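Local coordinates for cell division protein SepF (Methanobrevibacter smithii, PDB 7AL1), which probably anchors the division protein FtsZ to the cell membrane during archaeal cell division, this chain being the C-terminal part of SepF, which probably binds FtsZ, at residues I22-L33 with N53-M64. Residues are numbered along the deposited sequence; the frame is centred on the assembly and turned at random.
Sequences IDDINYVVDQVL and NFKLAGEKIKQM
Helix 22-33 packs side by side with segment 53-64 of helix 51-68 on one face of the sheet, nearly parallel, their axes 10.2 Å apart and crossing at only -15°, and side chains meet from Ile22 and Asn53 at one end to Leu33 and Met64 at the other. At its start Ile22 lies across the amide of Asn53 at about a right angle, with CG1 3.4 Å from OD1, while its CG2 branch meets Leu56 CD2. One turn on, Ile25 reaches in with its far methyl, CD1 lying 3.8 Å from Ala57 CB; the small alanine is consistent with the close backbone approach here, and Leu46 of helix 44-49 packs on both residues. The sheet under both helices is the mixed one of this alpha/beta SepF domain, and Val28, Val32 and Ile61 touch its strand 39-42. Lys60 spans the outer side of the seam: CG lies 4.0 Å from Ile25 CG2, and bends at chi2 (-82°) and chi4 carry NZ to Asn26 OD1, a 2.8 Å hydrogen bond in the carbonyl plane on a lone pair. A leucine in its place would probably leave Asn26 OD1 without this donor and its amide freer to turn. At the far end Met64, its chain extended at chi2 (-169°), carries SD to 3.9 Å from Val32 CB and equally near Val29 CA, while its CG touches Leu33 CD2 at 4.1 Å.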
loop_
_atom_site.group_PDB
_atom_site.type_symbol
_atom_site.label_atom_id
_atom_site.label_comp_id
_atom_site.label_asym_id
_atom_site.label_seq_id
_atom_site.Cartn_x
_atom_site.Cartn_y
_atom_site.Cartn_z
ATOM N N ILE A 22 -1.150 7.201 -20.903
ATOM C CA ILE A 22 -0.692 8.466 -20.326
ATOM C C ILE A 22 -1.822 9.142 -19.553
ATOM O O ILE A 22 -1.608 9.747 -18.489
ATOM C CB ILE A 22 -0.129 9.398 -21.416
ATOM C CG1 ILE A 22 1.075 8.750 -22.107
ATOM C CG2 ILE A 22 0.255 10.743 -20.805
ATOM C CD1 ILE A 22 1.742 9.627 -23.165
ATOM N N ASP A 23 -3.048 9.063 -20.068
ATOM C CA ASP A 23 -4.164 9.672 -19.353
ATOM C C ASP A 23 -4.335 9.026 -17.990
ATOM O O ASP A 23 -4.681 9.700 -17.013
ATOM C CB ASP A 23 -5.443 9.565 -20.168
ATOM C CG ASP A 23 -5.402 10.403 -21.422
ATOM O OD1 ASP A 23 -4.608 11.368 -21.481
ATOM O OD2 ASP A 23 -6.164 10.080 -22.354
ATOM N N ASP A 24 -4.103 7.710 -17.889
ATOM C CA ASP A 24 -4.221 7.079 -16.582
ATOM C C ASP A 24 -3.163 7.634 -15.629
ATOM O O ASP A 24 -3.412 7.803 -14.423
ATOM C CB ASP A 24 -4.019 5.566 -16.699
ATOM C CG ASP A 24 -5.143 4.884 -17.404
ATOM O OD1 ASP A 24 -6.233 5.490 -17.552
ATOM O OD2 ASP A 24 -4.941 3.704 -17.798
ATOM N N ILE A 25 -1.957 7.886 -16.154
ATOM C CA ILE A 25 -0.928 8.504 -15.330
ATOM C C ILE A 25 -1.407 9.852 -14.811
ATOM O O ILE A 25 -1.222 10.193 -13.638
ATOM C CB ILE A 25 0.381 8.637 -16.120
ATOM C CG1 ILE A 25 0.975 7.263 -16.480
ATOM C CG2 ILE A 25 1.414 9.448 -15.341
ATOM C CD1 ILE A 25 2.075 7.319 -17.569
ATOM N N ASN A 26 -1.988 10.672 -15.690
ATOM C CA ASN A 26 -2.414 12.000 -15.291
ATOM C C ASN A 26 -3.567 11.917 -14.319
ATOM O O ASN A 26 -3.697 12.779 -13.462
ATOM C CB ASN A 26 -2.697 12.822 -16.533
ATOM C CG ASN A 26 -1.410 13.262 -17.210
ATOM O OD1 ASN A 26 -0.396 13.480 -16.533
ATOM N ND2 ASN A 26 -1.421 13.369 -18.522
ATOM N N TYR A 27 -4.366 10.855 -14.388
ATOM C CA TYR A 27 -5.374 10.646 -13.368
ATOM C C TYR A 27 -4.746 10.358 -12.014
ATOM O O TYR A 27 -5.237 10.842 -10.995
ATOM C CB TYR A 27 -6.290 9.500 -13.792
ATOM C CG TYR A 27 -7.367 9.172 -12.786
ATOM C CD1 TYR A 27 -8.476 9.995 -12.616
ATOM C CD2 TYR A 27 -7.262 8.064 -11.973
ATOM C CE1 TYR A 27 -9.459 9.674 -11.684
ATOM C CE2 TYR A 27 -8.239 7.744 -11.049
ATOM C CZ TYR A 27 -9.311 8.561 -10.900
ATOM O OH TYR A 27 -10.260 8.212 -9.965
ATOM N N VAL A 28 -3.704 9.522 -11.978
ATOM C CA VAL A 28 -2.970 9.269 -10.737
ATOM C C VAL A 28 -2.511 10.584 -10.135
ATOM O O VAL A 28 -2.668 10.832 -8.937
ATOM C CB VAL A 28 -1.778 8.332 -11.000
ATOM C CG1 VAL A 28 -0.819 8.310 -9.839
ATOM C CG2 VAL A 28 -2.245 6.949 -11.318
ATOM N N VAL A 29 -1.910 11.439 -10.966
ATOM C CA VAL A 29 -1.411 12.727 -10.477
ATOM C C VAL A 29 -2.543 13.520 -9.864
ATOM O O VAL A 29 -2.417 14.108 -8.776
ATOM C CB VAL A 29 -0.755 13.507 -11.627
ATOM C CG1 VAL A 29 -0.358 14.917 -11.207
ATOM C CG2 VAL A 29 0.462 12.754 -12.127
ATOM N N ASP A 30 -3.674 13.573 -10.559
ATOM C CA ASP A 30 -4.794 14.355 -10.049
ATOM C C ASP A 30 -5.302 13.810 -8.713
ATOM O O ASP A 30 -5.684 14.578 -7.829
ATOM C CB ASP A 30 -5.917 14.407 -11.085
ATOM C CG ASP A 30 -5.569 15.233 -12.304
ATOM O OD1 ASP A 30 -4.527 15.894 -12.281
ATOM O OD2 ASP A 30 -6.348 15.180 -13.267
ATOM N N GLN A 31 -5.289 12.484 -8.544
ATOM C CA GLN A 31 -5.739 11.897 -7.280
ATOM C C GLN A 31 -4.849 12.335 -6.129
ATOM O O GLN A 31 -5.333 12.674 -5.044
ATOM C CB GLN A 31 -5.782 10.380 -7.391
ATOM C CG GLN A 31 -6.955 9.900 -8.217
ATOM C CD GLN A 31 -8.264 10.221 -7.514
ATOM O OE1 GLN A 31 -8.452 9.881 -6.345
ATOM N NE2 GLN A 31 -9.151 10.913 -8.209
ATOM N N VAL A 32 -3.537 12.304 -6.334
ATOM C CA VAL A 32 -2.608 12.692 -5.277
ATOM C C VAL A 32 -2.681 14.187 -5.027
ATOM O O VAL A 32 -2.783 14.621 -3.874
ATOM C CB VAL A 32 -1.181 12.257 -5.641
ATOM C CG1 VAL A 32 -0.200 12.677 -4.557
ATOM C CG2 VAL A 32 -1.105 10.759 -5.832
ATOM N N LEU A 33 -2.633 14.991 -6.102
ATOM C CA LEU A 33 -2.444 16.441 -5.956
ATOM C C LEU A 33 -3.751 17.180 -5.731
ATOM O O LEU A 33 -3.783 18.163 -4.984
ATOM C CB LEU A 33 -1.765 16.996 -7.216
ATOM C CG LEU A 33 -0.399 16.389 -7.462
ATOM C CD1 LEU A 33 0.269 17.212 -8.559
ATOM C CD2 LEU A 33 0.461 16.381 -6.220
ATOM N N ASN A 53 6.171 5.360 -21.874
ATOM C CA ASN A 53 5.192 5.769 -20.878
ATOM C C ASN A 53 5.621 5.367 -19.472
ATOM O O ASN A 53 5.321 6.077 -18.504
ATOM C CB ASN A 53 3.818 5.210 -21.241
ATOM C CG ASN A 53 3.233 5.876 -22.467
ATOM O OD1 ASN A 53 3.776 6.860 -22.964
ATOM N ND2 ASN A 53 2.129 5.341 -22.962
ATOM N N PHE A 54 6.321 4.250 -19.334
ATOM C CA PHE A 54 6.940 3.928 -18.055
ATOM C C PHE A 54 7.868 5.051 -17.628
ATOM O O PHE A 54 7.841 5.499 -16.477
ATOM C CB PHE A 54 7.652 2.584 -18.159
ATOM C CG PHE A 54 8.339 2.153 -16.894
ATOM C CD1 PHE A 54 7.614 1.724 -15.805
ATOM C CD2 PHE A 54 9.728 2.139 -16.822
ATOM C CE1 PHE A 54 8.243 1.321 -14.644
ATOM C CE2 PHE A 54 10.369 1.762 -15.662
ATOM C CZ PHE A 54 9.632 1.333 -14.579
ATOM N N LYS A 55 8.702 5.538 -18.550
ATOM C CA LYS A 55 9.609 6.611 -18.171
ATOM C C LYS A 55 8.849 7.883 -17.796
ATOM O O LYS A 55 9.202 8.556 -16.818
ATOM C CB LYS A 55 10.636 6.881 -19.264
ATOM C CG LYS A 55 11.660 7.920 -18.833
ATOM C CD LYS A 55 13.054 7.599 -19.323
ATOM C CE LYS A 55 14.101 8.318 -18.481
ATOM N NZ LYS A 55 14.426 7.582 -17.224
ATOM N N LEU A 56 7.807 8.225 -18.561
ATOM C CA LEU A 56 6.994 9.397 -18.238
ATOM C C LEU A 56 6.377 9.281 -16.849
ATOM O O LEU A 56 6.337 10.259 -16.087
ATOM C CB LEU A 56 5.872 9.544 -19.266
ATOM C CG LEU A 56 4.931 10.726 -19.065
ATOM C CD1 LEU A 56 5.728 12.021 -19.079
ATOM C CD2 LEU A 56 3.842 10.775 -20.121
ATOM N N ALA A 57 5.853 8.105 -16.509
ATOM C CA ALA A 57 5.311 7.932 -15.170
ATOM C C ALA A 57 6.367 8.227 -14.121
ATOM O O ALA A 57 6.089 8.901 -13.124
ATOM C CB ALA A 57 4.766 6.517 -14.998
ATOM N N GLY A 58 7.593 7.765 -14.340
ATOM C CA GLY A 58 8.656 8.066 -13.397
ATOM C C GLY A 58 8.937 9.549 -13.302
ATOM O O GLY A 58 9.210 10.068 -12.218
ATOM N N GLU A 59 8.847 10.254 -14.432
ATOM C CA GLU A 59 9.074 11.698 -14.407
ATOM C C GLU A 59 7.964 12.411 -13.653
ATOM O O GLU A 59 8.221 13.386 -12.935
ATOM C CB GLU A 59 9.201 12.237 -15.828
ATOM C CG GLU A 59 10.485 11.798 -16.526
ATOM C CD GLU A 59 10.457 12.042 -18.023
ATOM O OE1 GLU A 59 9.452 12.591 -18.520
ATOM O OE2 GLU A 59 11.444 11.682 -18.702
ATOM N N LYS A 60 6.714 11.948 -13.789
ATOM C CA LYS A 60 5.618 12.579 -13.060
ATOM C C LYS A 60 5.729 12.297 -11.567
ATOM O O LYS A 60 5.399 13.157 -10.740
ATOM C CB LYS A 60 4.270 12.098 -13.601
ATOM C CG LYS A 60 4.039 12.406 -15.074
ATOM C CD LYS A 60 3.564 13.821 -15.341
ATOM C CE LYS A 60 3.195 13.988 -16.814
ATOM N NZ LYS A 60 2.025 14.880 -17.040
ATOM N N ILE A 61 6.181 11.097 -11.194
ATOM C CA ILE A 61 6.401 10.816 -9.778
ATOM C C ILE A 61 7.480 11.745 -9.226
ATOM O O ILE A 61 7.334 12.300 -8.128
ATOM C CB ILE A 61 6.718 9.322 -9.576
ATOM C CG1 ILE A 61 5.466 8.486 -9.880
ATOM C CG2 ILE A 61 7.211 9.046 -8.174
ATOM C CD1 ILE A 61 5.733 7.006 -10.082
ATOM N N LYS A 62 8.554 11.946 -9.993
ATOM C CA LYS A 62 9.609 12.870 -9.590
ATOM C C LYS A 62 9.049 14.262 -9.344
ATOM O O LYS A 62 9.360 14.900 -8.328
ATOM C CB LYS A 62 10.643 12.905 -10.710
ATOM C CG LYS A 62 11.822 13.788 -10.466
ATOM C CD LYS A 62 12.663 13.915 -11.744
ATOM C CE LYS A 62 13.019 12.568 -12.346
ATOM N NZ LYS A 62 13.568 11.596 -11.357
ATOM N N GLN A 63 8.200 14.735 -10.254
ATOM C CA GLN A 63 7.607 16.060 -10.118
ATOM C C GLN A 63 6.718 16.149 -8.878
ATOM O O GLN A 63 6.716 17.164 -8.163
ATOM C CB GLN A 63 6.852 16.403 -11.405
ATOM C CG GLN A 63 6.302 17.834 -11.490
ATOM C CD GLN A 63 5.828 18.214 -12.894
ATOM O OE1 GLN A 63 6.201 19.260 -13.427
ATOM N NE2 GLN A 63 5.004 17.357 -13.496
ATOM N N MET A 64 5.955 15.093 -8.583
ATOM C CA MET A 64 5.098 15.167 -7.409
ATOM C C MET A 64 5.921 15.240 -6.129
ATOM O O MET A 64 5.559 15.959 -5.193
ATOM C CB MET A 64 4.149 13.974 -7.335
ATOM C CG MET A 64 3.031 13.995 -8.374
ATOM S SD MET A 64 1.727 12.768 -8.120
ATOM C CE MET A 64 2.670 11.373 -8.613
#